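Local coordinates for TT1561 protein (Thermus thermophilus, PDB 1UF3) that is of unknown function but binds calcium ions and, as a member of the calcineurin-like metallophosphoesterase superfamily, is probably a phosphoesterase, at residues R6-T11 and A33-L38; G16-L21 and N41-A46; N96-F101 and A111-E116. All coordinates share one frame; numbering follows the deposited sequence.

Interaction 1: R6-T11 and A33-L38; sequences RYILAT and ADAIAL. With CA (calcium ion), chain S.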
loop_
_atom_site.group_PDB
_atom_site.type_symbol
_atom_site.label_atom_id
_atom_site.label_comp_id
_atom_site.label_asym_id
_atom_site.label_seq_id
_atom_site.Cartn_x
_atom_site.Cartn_y
_atom_site.Cartn_z
ATOM N N ARG A 6 -11.643 11.842 1.414
ATOM C CA ARG A 6 -12.937 11.700 0.760
ATOM C C ARG A 6 -14.011 11.372 1.801
ATOM O O ARG A 6 -15.119 11.906 1.736
ATOM C CB ARG A 6 -12.934 10.591 -0.307
ATOM C CG ARG A 6 -14.333 10.415 -0.948
ATOM C CD ARG A 6 -14.362 9.561 -2.239
ATOM N NE ARG A 6 -15.747 9.281 -2.623
ATOM C CZ ARG A 6 -16.141 8.314 -3.453
ATOM N NH1 ARG A 6 -15.255 7.508 -4.026
ATOM N NH2 ARG A 6 -17.445 8.114 -3.663
ATOM N N TYR A 7 -13.673 10.494 2.750
ATOM C CA TYR A 7 -14.596 10.085 3.797
ATOM C C TYR A 7 -14.176 10.604 5.154
ATOM O O TYR A 7 -13.011 10.490 5.543
ATOM C CB TYR A 7 -14.704 8.562 3.840
ATOM C CG TYR A 7 -15.215 8.005 2.549
ATOM C CD1 TYR A 7 -14.333 7.647 1.519
ATOM C CD2 TYR A 7 -16.592 7.932 2.309
ATOM C CE1 TYR A 7 -14.814 7.232 0.284
ATOM C CE2 TYR A 7 -17.081 7.530 1.073
ATOM C CZ TYR A 7 -16.185 7.184 0.061
ATOM O OH TYR A 7 -16.674 6.832 -1.171
ATOM N N ILE A 8 -15.129 11.184 5.869
ATOM C CA ILE A 8 -14.862 11.730 7.184
ATOM C C ILE A 8 -15.758 11.094 8.232
ATOM O O ILE A 8 -16.996 11.089 8.083
ATOM C CB ILE A 8 -15.108 13.221 7.203
ATOM C CG1 ILE A 8 -14.193 13.934 6.204
ATOM C CG2 ILE A 8 -14.905 13.765 8.582
ATOM C CD1 ILE A 8 -14.662 15.350 5.973
ATOM N N LEU A 9 -15.133 10.540 9.275
ATOM C CA LEU A 9 -15.857 9.943 10.401
ATOM C C LEU A 9 -16.132 11.132 11.336
ATOM O O LEU A 9 -15.204 11.854 11.749
ATOM C CB LEU A 9 -14.977 8.888 11.085
ATOM C CG LEU A 9 -15.579 8.090 12.237
ATOM C CD1 LEU A 9 -16.817 7.359 11.755
ATOM C CD2 LEU A 9 -14.526 7.095 12.765
ATOM N N ALA A 10 -17.404 11.359 11.645
ATOM C CA ALA A 10 -17.793 12.504 12.462
ATOM C C ALA A 10 -18.822 12.229 13.569
ATOM O O ALA A 10 -19.598 11.289 13.489
ATOM C CB ALA A 10 -18.317 13.603 11.549
ATOM N N THR A 11 -18.810 13.084 14.582
ATOM C CA THR A 11 -19.715 12.971 15.719
ATOM C C THR A 11 -19.538 14.223 16.553
ATOM O O THR A 11 -18.608 15.026 16.315
ATOM C CB THR A 11 -19.387 11.740 16.594
ATOM O OG1 THR A 11 -20.440 11.541 17.539
ATOM C CG2 THR A 11 -18.086 11.960 17.374
ATOM N N ALA A 33 -12.324 5.421 6.784
ATOM C CA ALA A 33 -12.316 6.880 6.950
ATOM C C ALA A 33 -10.935 7.460 6.684
ATOM O O ALA A 33 -9.918 6.838 7.038
ATOM C CB ALA A 33 -12.737 7.234 8.350
ATOM N N ASP A 34 -10.902 8.660 6.104
ATOM C CA ASP A 34 -9.648 9.345 5.790
ATOM C C ASP A 34 -9.327 10.396 6.812
ATOM O O ASP A 34 -8.170 10.817 6.953
ATOM C CB ASP A 34 -9.721 9.986 4.415
ATOM C CG ASP A 34 -10.152 9.006 3.373
ATOM O OD1 ASP A 34 -9.526 7.919 3.306
ATOM O OD2 ASP A 34 -11.132 9.305 2.654
ATOM N N ALA A 35 -10.363 10.826 7.527
ATOM C CA ALA A 35 -10.200 11.817 8.559
ATOM C C ALA A 35 -11.310 11.695 9.618
ATOM O O ALA A 35 -12.273 10.945 9.434
ATOM C CB ALA A 35 -10.205 13.172 7.952
ATOM N N ILE A 36 -11.151 12.425 10.718
ATOM C CA ILE A 36 -12.123 12.424 11.796
ATOM C C ILE A 36 -12.379 13.876 12.150
ATOM O O ILE A 36 -11.448 14.691 12.194
ATOM C CB ILE A 36 -11.575 11.733 13.070
ATOM C CG1 ILE A 36 -11.497 10.223 12.870
ATOM C CG2 ILE A 36 -12.416 12.130 14.272
ATOM C CD1 ILE A 36 -10.784 9.456 13.993
ATOM N N ALA A 37 -13.643 14.217 12.367
ATOM C CA ALA A 37 -13.997 15.565 12.766
ATOM C C ALA A 37 -14.852 15.396 14.013
ATOM O O ALA A 37 -15.804 14.614 14.019
ATOM C CB ALA A 37 -14.770 16.271 11.670
ATOM N N LEU A 38 -14.508 16.105 15.080
ATOM C CA LEU A 38 -15.264 15.951 16.316
ATOM C C LEU A 38 -15.607 17.289 16.969
ATOM O O LEU A 38 -14.739 18.138 17.216
ATOM C CB LEU A 38 -14.483 15.031 17.263
ATOM C CG LEU A 38 -15.157 14.565 18.556
ATOM C CD1 LEU A 38 -14.433 13.334 19.169
ATOM C CD2 LEU A 38 -15.176 15.740 19.487
HETATM CA CA CA S . -9.546 5.758 3.052
HETATM O O HOH W 1 -8.065 5.757 5.143
HETATM O O HOH W 2 -7.582 5.972 1.554
HETATM O O HOH W 3 -8.611 3.601 3.393
#
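Strands 7-11 and 35-38 run parallel, their axes 4.5 Å apart at closest approach and turned 26° from each other. I8, L9, A10 and T11 pair in order with A35, I36, A37 and L38. L9 carries the centre of the ladder: its N donates to A35 O at 2.9 Å and its O accepts from A37 N. The T11 N to A37 O bond is weak. At the start of the pair Y7 O takes a sound bond from D34 N and a weak one from A35 N.

The side chains of I8, A10, A35 and A37 occupy one face of the sheet, where alanines leave room for the methyl I8 CG2, 4.0 Å from A37 CB. On the other face L9 CB lies 4.1 Å from I36 CG1, and T11 CG2 meets L38 CG, the two side chains lying side by side; helix 18-25 packs here through F24 and L21.

D34 ties the strand start to a metal. With CG beside its own backbone N (chi1 -52°), its carboxylate lies where OD2 accepts from R6 N at 2.9 Å and Y7 N at 2.8 Å, the donors on opposite faces of its plane, while OD1 binds calcium at 2.2 Å. These bonds help fix the group's rotation. Three waters, G32 O of the same chain and M1 N of the second subunit also bind the ion, one water donating to A33 O. These are two adjacent parallel strands of a beta-alpha-beta crossover, with a calcium site at the N-terminal end of strand 35-38, where two subunits meet.

Interaction 2: G16-L21 and N41-A46; sequences GDLEAL and NLMPKA. With CA (calcium ion), chain I.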
loop_
_atom_site.group_PDB
_atom_site.type_symbol
_atom_site.label_atom_id
_atom_site.label_comp_id
_atom_site.label_asym_id
_atom_site.label_seq_id
_atom_site.Cartn_x
_atom_site.Cartn_y
_atom_site.Cartn_z
ATOM N N GLY A 16 -17.434 13.347 27.701
ATOM C CA GLY A 16 -16.618 12.514 28.570
ATOM C C GLY A 16 -16.812 11.015 28.511
ATOM O O GLY A 16 -16.177 10.281 29.275
ATOM N N ASP A 17 -17.669 10.543 27.607
ATOM C CA ASP A 17 -17.903 9.106 27.473
ATOM C C ASP A 17 -16.720 8.465 26.738
ATOM O O ASP A 17 -16.725 8.344 25.507
ATOM C CB ASP A 17 -19.184 8.860 26.686
ATOM C CG ASP A 17 -19.674 7.446 26.816
ATOM O OD1 ASP A 17 -18.850 6.574 27.151
ATOM O OD2 ASP A 17 -20.877 7.198 26.578
ATOM N N LEU A 18 -15.715 8.042 27.499
ATOM C CA LEU A 18 -14.515 7.440 26.928
ATOM C C LEU A 18 -14.720 6.071 26.301
ATOM O O LEU A 18 -13.978 5.677 25.389
ATOM C CB LEU A 18 -13.423 7.339 27.997
ATOM C CG LEU A 18 -13.062 8.685 28.614
ATOM C CD1 LEU A 18 -12.010 8.488 29.671
ATOM C CD2 LEU A 18 -12.570 9.635 27.536
ATOM N N GLU A 19 -15.701 5.323 26.788
ATOM C CA GLU A 19 -15.924 4.007 26.217
ATOM C C GLU A 19 -16.483 4.182 24.814
ATOM O O GLU A 19 -16.121 3.458 23.896
ATOM C CB GLU A 19 -16.881 3.177 27.085
ATOM C CG GLU A 19 -16.331 2.852 28.471
ATOM C CD GLU A 19 -14.971 2.147 28.439
ATOM O OE1 GLU A 19 -14.884 1.014 27.912
ATOM O OE2 GLU A 19 -13.982 2.729 28.950
ATOM N N ALA A 20 -17.375 5.149 24.657
ATOM C CA ALA A 20 -17.963 5.428 23.359
ATOM C C ALA A 20 -16.878 5.997 22.421
ATOM O O ALA A 20 -16.774 5.594 21.258
ATOM C CB ALA A 20 -19.111 6.419 23.515
ATOM N N LEU A 21 -16.075 6.929 22.929
ATOM C CA LEU A 21 -14.999 7.529 22.143
ATOM C C LEU A 21 -14.080 6.440 21.614
ATOM O O LEU A 21 -13.699 6.445 20.438
ATOM C CB LEU A 21 -14.181 8.493 22.991
ATOM C CG LEU A 21 -13.044 9.209 22.260
ATOM C CD1 LEU A 21 -13.622 10.069 21.163
ATOM C CD2 LEU A 21 -12.260 10.071 23.234
ATOM N N ASN A 41 -19.562 19.145 23.157
ATOM C CA ASN A 41 -18.646 19.161 24.299
ATOM C C ASN A 41 -17.823 17.890 24.353
ATOM O O ASN A 41 -18.368 16.792 24.339
ATOM C CB ASN A 41 -19.436 19.272 25.624
ATOM C CG ASN A 41 -20.361 20.470 25.661
ATOM O OD1 ASN A 41 -19.920 21.619 25.599
ATOM N ND2 ASN A 41 -21.662 20.207 25.767
ATOM N N LEU A 42 -16.503 18.025 24.408
ATOM C CA LEU A 42 -15.674 16.834 24.508
ATOM C C LEU A 42 -15.875 16.259 25.910
ATOM O O LEU A 42 -16.004 15.054 26.091
ATOM C CB LEU A 42 -14.189 17.176 24.342
ATOM C CG LEU A 42 -13.607 17.477 22.951
ATOM C CD1 LEU A 42 -14.246 18.719 22.350
ATOM C CD2 LEU A 42 -12.091 17.675 23.102
HETATM N N MSE A 43 -15.909 17.164 26.885
HETATM C CA MSE A 43 -16.029 16.842 28.315
HETATM C C MSE A 43 -17.110 17.687 28.980
HETATM O O MSE A 43 -17.433 18.779 28.501
HETATM C CB MSE A 43 -14.721 17.212 29.031
HETATM C CG MSE A 43 -13.550 16.310 28.799
HETATM SE SE MSE A 43 -13.832 14.713 29.762
HETATM C CE MSE A 43 -12.987 13.492 28.507
ATOM N N PRO A 44 -17.663 17.208 30.111
ATOM C CA PRO A 44 -18.687 17.969 30.832
ATOM C C PRO A 44 -17.906 19.077 31.529
ATOM O O PRO A 44 -16.695 18.948 31.730
ATOM C CB PRO A 44 -19.221 16.969 31.857
ATOM C CG PRO A 44 -18.889 15.636 31.268
ATOM C CD PRO A 44 -17.521 15.859 30.674
ATOM N N LYS A 45 -18.583 20.152 31.912
ATOM C CA LYS A 45 -17.933 21.264 32.604
ATOM C C LYS A 45 -17.055 20.783 33.777
ATOM O O LYS A 45 -15.940 21.279 33.968
ATOM C CB LYS A 45 -19.006 22.244 33.116
ATOM C CG LYS A 45 -18.515 23.369 34.010
ATOM C CD LYS A 45 -17.577 24.302 33.268
ATOM C CE LYS A 45 -17.029 25.395 34.174
ATOM N NZ LYS A 45 -18.120 26.252 34.723
ATOM N N ALA A 46 -17.557 19.807 34.538
ATOM C CA ALA A 46 -16.850 19.276 35.713
ATOM C C ALA A 46 -15.433 18.785 35.451
ATOM O O ALA A 46 -14.569 18.896 36.312
ATOM C CB ALA A 46 -17.670 18.138 36.348
HETATM CA CA CA I . -13.742 21.967 33.255
HETATM O O HOH W 4 -14.615 20.738 31.281
HETATM O O HOH W 5 -11.622 21.970 31.856
HETATM O O HOH W 6 -11.988 22.471 34.926
HETATM O O HOH W 7 -14.231 23.089 35.776
#
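G16 meets M43 where a helix N-terminus, capped by D17, abuts the loop that follows strand 35-39 in this metallophosphoesterase fold. The cap belongs to helix 18-25: D17 OD1 accepts from A20 N at 3.2 Å, with the donor above the carboxylate plane. Aspartate suits this place because its short acidic side chain can turn back to a backbone N-H of the first helical turn.

A single hydrogen bond joins the segments. G16 N donates to L42 O at 2.7 Å with an angle of 152° at the hydrogen, pinning the entry to the helix against the loop. Glycine fits here for two reasons: its phi is positive, and a beta carbon would come too near P44 CD.

The apolar contacts centre on M43, a selenomethionine introduced in place of methionine. Its CG lies beside the backbone N (chi1 -74°), and the chain bends again further out, bringing SE to 3.7 Å from G16 CA. The terminal methyl CE then meets L18 CD2 at 4.0 Å, the two side chains crossing at about a right angle. The long, unbranched chain of methionine, here with selenium in place of sulfur, can follow such a bent course across a glycine; Y52 and F55 of helix 49-59 also pack against it.

Polar bonds outside the pair hold the loop, with both carboxylate oxygens of D74 accepting from the backbone N atoms of L42 and M43. Farther along, calcium binds backbone oxygens of K45, A47 and A75. K45 O reaches the ion at 2.4 Å, while a water on that ion donates to P44 O at 2.8 Å.

Interaction 3: N96-F101 and A111-E116; sequences NVHETF and AGVGGE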
loop_
_atom_site.group_PDB
_atom_site.type_symbol
_atom_site.label_atom_id
_atom_site.label_comp_id
_atom_site.label_asym_id
_atom_site.label_seq_id
_atom_site.Cartn_x
_atom_site.Cartn_y
_atom_site.Cartn_z
ATOM N N ASN A 96 -6.804 21.043 17.069
ATOM C CA ASN A 96 -7.894 21.820 17.608
ATOM C C ASN A 96 -7.943 22.978 16.614
ATOM O O ASN A 96 -6.970 23.714 16.498
ATOM C CB ASN A 96 -7.531 22.368 18.992
ATOM C CG ASN A 96 -8.063 23.736 19.209
ATOM O OD1 ASN A 96 -9.241 23.984 18.977
ATOM N ND2 ASN A 96 -7.203 24.657 19.654
ATOM N N VAL A 97 -9.049 23.126 15.889
ATOM C CA VAL A 97 -9.162 24.205 14.912
ATOM C C VAL A 97 -9.949 25.407 15.425
ATOM O O VAL A 97 -10.242 26.339 14.675
ATOM C CB VAL A 97 -9.753 23.687 13.555
ATOM C CG1 VAL A 97 -8.727 22.746 12.865
ATOM C CG2 VAL A 97 -11.059 22.927 13.786
ATOM N N HIS A 98 -10.239 25.412 16.724
ATOM C CA HIS A 98 -10.970 26.521 17.344
ATOM C C HIS A 98 -10.196 27.843 17.162
ATOM O O HIS A 98 -9.082 28.005 17.654
ATOM C CB HIS A 98 -11.210 26.210 18.842
ATOM C CG HIS A 98 -11.936 27.293 19.587
ATOM N ND1 HIS A 98 -13.191 27.743 19.222
ATOM C CD2 HIS A 98 -11.565 28.046 20.652
ATOM C CE1 HIS A 98 -13.555 28.731 20.025
ATOM N NE2 HIS A 98 -12.586 28.934 20.900
ATOM N N GLU A 99 -10.800 28.770 16.426
ATOM C CA GLU A 99 -10.254 30.098 16.102
ATOM C C GLU A 99 -9.027 30.013 15.190
ATOM O O GLU A 99 -8.364 31.011 14.936
ATOM C CB GLU A 99 -9.867 30.901 17.357
ATOM C CG GLU A 99 -10.870 30.886 18.507
ATOM C CD GLU A 99 -10.381 31.717 19.695
ATOM O OE1 GLU A 99 -9.154 31.832 19.888
ATOM O OE2 GLU A 99 -11.219 32.255 20.442
ATOM N N THR A 100 -8.716 28.826 14.698
ATOM C CA THR A 100 -7.561 28.713 13.832
ATOM C C THR A 100 -7.863 27.823 12.617
ATOM O O THR A 100 -9.039 27.623 12.270
ATOM C CB THR A 100 -6.311 28.239 14.667
ATOM O OG1 THR A 100 -5.123 28.398 13.891
ATOM C CG2 THR A 100 -6.456 26.808 15.107
ATOM N N PHE A 101 -6.835 27.275 11.965
ATOM C CA PHE A 101 -7.082 26.464 10.777
ATOM C C PHE A 101 -5.977 25.459 10.481
ATOM O O PHE A 101 -4.893 25.526 11.060
ATOM C CB PHE A 101 -7.206 27.399 9.574
ATOM C CG PHE A 101 -5.895 27.991 9.148
ATOM C CD1 PHE A 101 -5.091 27.333 8.209
ATOM C CD2 PHE A 101 -5.413 29.143 9.758
ATOM C CE1 PHE A 101 -3.834 27.808 7.897
ATOM C CE2 PHE A 101 -4.158 29.633 9.459
ATOM C CZ PHE A 101 -3.356 28.958 8.522
ATOM N N ALA A 111 -11.396 24.836 9.404
ATOM C CA ALA A 111 -11.390 25.862 10.430
ATOM C C ALA A 111 -12.639 25.756 11.293
ATOM O O ALA A 111 -13.627 25.110 10.914
ATOM C CB ALA A 111 -11.340 27.233 9.796
ATOM N N GLY A 112 -12.607 26.413 12.443
ATOM C CA GLY A 112 -13.779 26.367 13.296
ATOM C C GLY A 112 -13.869 27.432 14.365
ATOM O O GLY A 112 -12.948 28.235 14.583
ATOM N N VAL A 113 -15.036 27.463 14.996
ATOM C CA VAL A 113 -15.292 28.351 16.112
ATOM C C VAL A 113 -16.211 27.513 17.021
ATOM O O VAL A 113 -17.380 27.256 16.690
ATOM C CB VAL A 113 -15.981 29.647 15.693
ATOM C CG1 VAL A 113 -16.225 30.494 16.921
ATOM C CG2 VAL A 113 -15.112 30.428 14.703
ATOM N N GLY A 114 -15.638 27.035 18.127
ATOM C CA GLY A 114 -16.373 26.226 19.078
ATOM C C GLY A 114 -17.060 27.081 20.138
ATOM O O GLY A 114 -17.123 28.299 20.013
ATOM N N GLY A 115 -17.567 26.441 21.187
ATOM C CA GLY A 115 -18.261 27.170 22.235
ATOM C C GLY A 115 -19.631 27.587 21.735
ATOM O O GLY A 115 -20.046 27.210 20.639
ATOM N N GLU A 116 -20.346 28.371 22.524
ATOM C CA GLU A 116 -21.657 28.839 22.095
ATOM C C GLU A 116 -21.499 30.134 21.335
ATOM O O GLU A 116 -20.960 31.083 21.874
ATOM C CB GLU A 116 -22.550 29.124 23.302
ATOM C CG GLU A 116 -23.933 29.648 22.927
ATOM C CD GLU A 116 -24.678 30.227 24.126
ATOM O OE1 GLU A 116 -24.375 29.829 25.270
ATOM O OE2 GLU A 116 -25.566 31.080 23.914
HETATM O O HOH W 8 -11.199 29.688 12.819
#
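A type II beta turn, V97 to T100, brings the loop leading from strand 94-96 to strand 101-104 against strand 108-118, in the connection between the two sheets of the metallophosphoesterase fold. V97 O accepts from T100 N within the turn and takes a weak bond from G112 N. E99 N in turn donates to G112 O at 2.9 Å, arriving above the carbonyl plane. A water bridges the segments by donating to both T100 O and G112 O.

Glycine suits position 112 because V97 CG2 lies over its backbone, 4.0 Å from G112 N, and a beta carbon would be crowded by that methyl. A111 is small as well; its CB lies 3.4 Å from T100 O and also meets F101 CB.

H98 provides the side-chain bond between the segments. Its CG is anti to the backbone N (chi1 179°), carrying the imidazole across to G114. G114 N donates to ND1 at 2.8 Å, tilted 17° from the ring plane, so the bond uses ND1 as acceptor of a backbone N-H. Histidine suits the place because its two ring nitrogens serve two partners, NE2 being hydrogen-bonded to Y131 OH. E99 CG sits over the centre of one ring face, 3.5 Å above it. A leucine at this position would probably leave G114 N and the Y131 hydroxyl without their mate.

E99, whose carboxylate pairs with R139, is a calcium ligand in a structure of this protein, although in this model that ion is not bound to this chain. Before the turn, N96 OD1 accepts from H98 N at 2.8 Å, closing an Asx turn.

In the fold
The three contacts lie in one chain with their centres 17 to 18 Å apart. Interactions 1 and 2 alternate along the sequence: strand 7-12 leads toward helix 18-25, and strand 35-39 toward the 41-46 loop. They touch directly, with L38 CD1 packed 3.9 Å from L21 CD1. Interaction 3 comes later in the chain, its nearest atoms about 7 Å from those of either other contact. Calcium marks all three regions: D34 and K45 bind separate ions, and the side chain of E99 is about 4 Å from another. H98 lies about 10 Å from A75, which shares the ion of K45, measured between side chains.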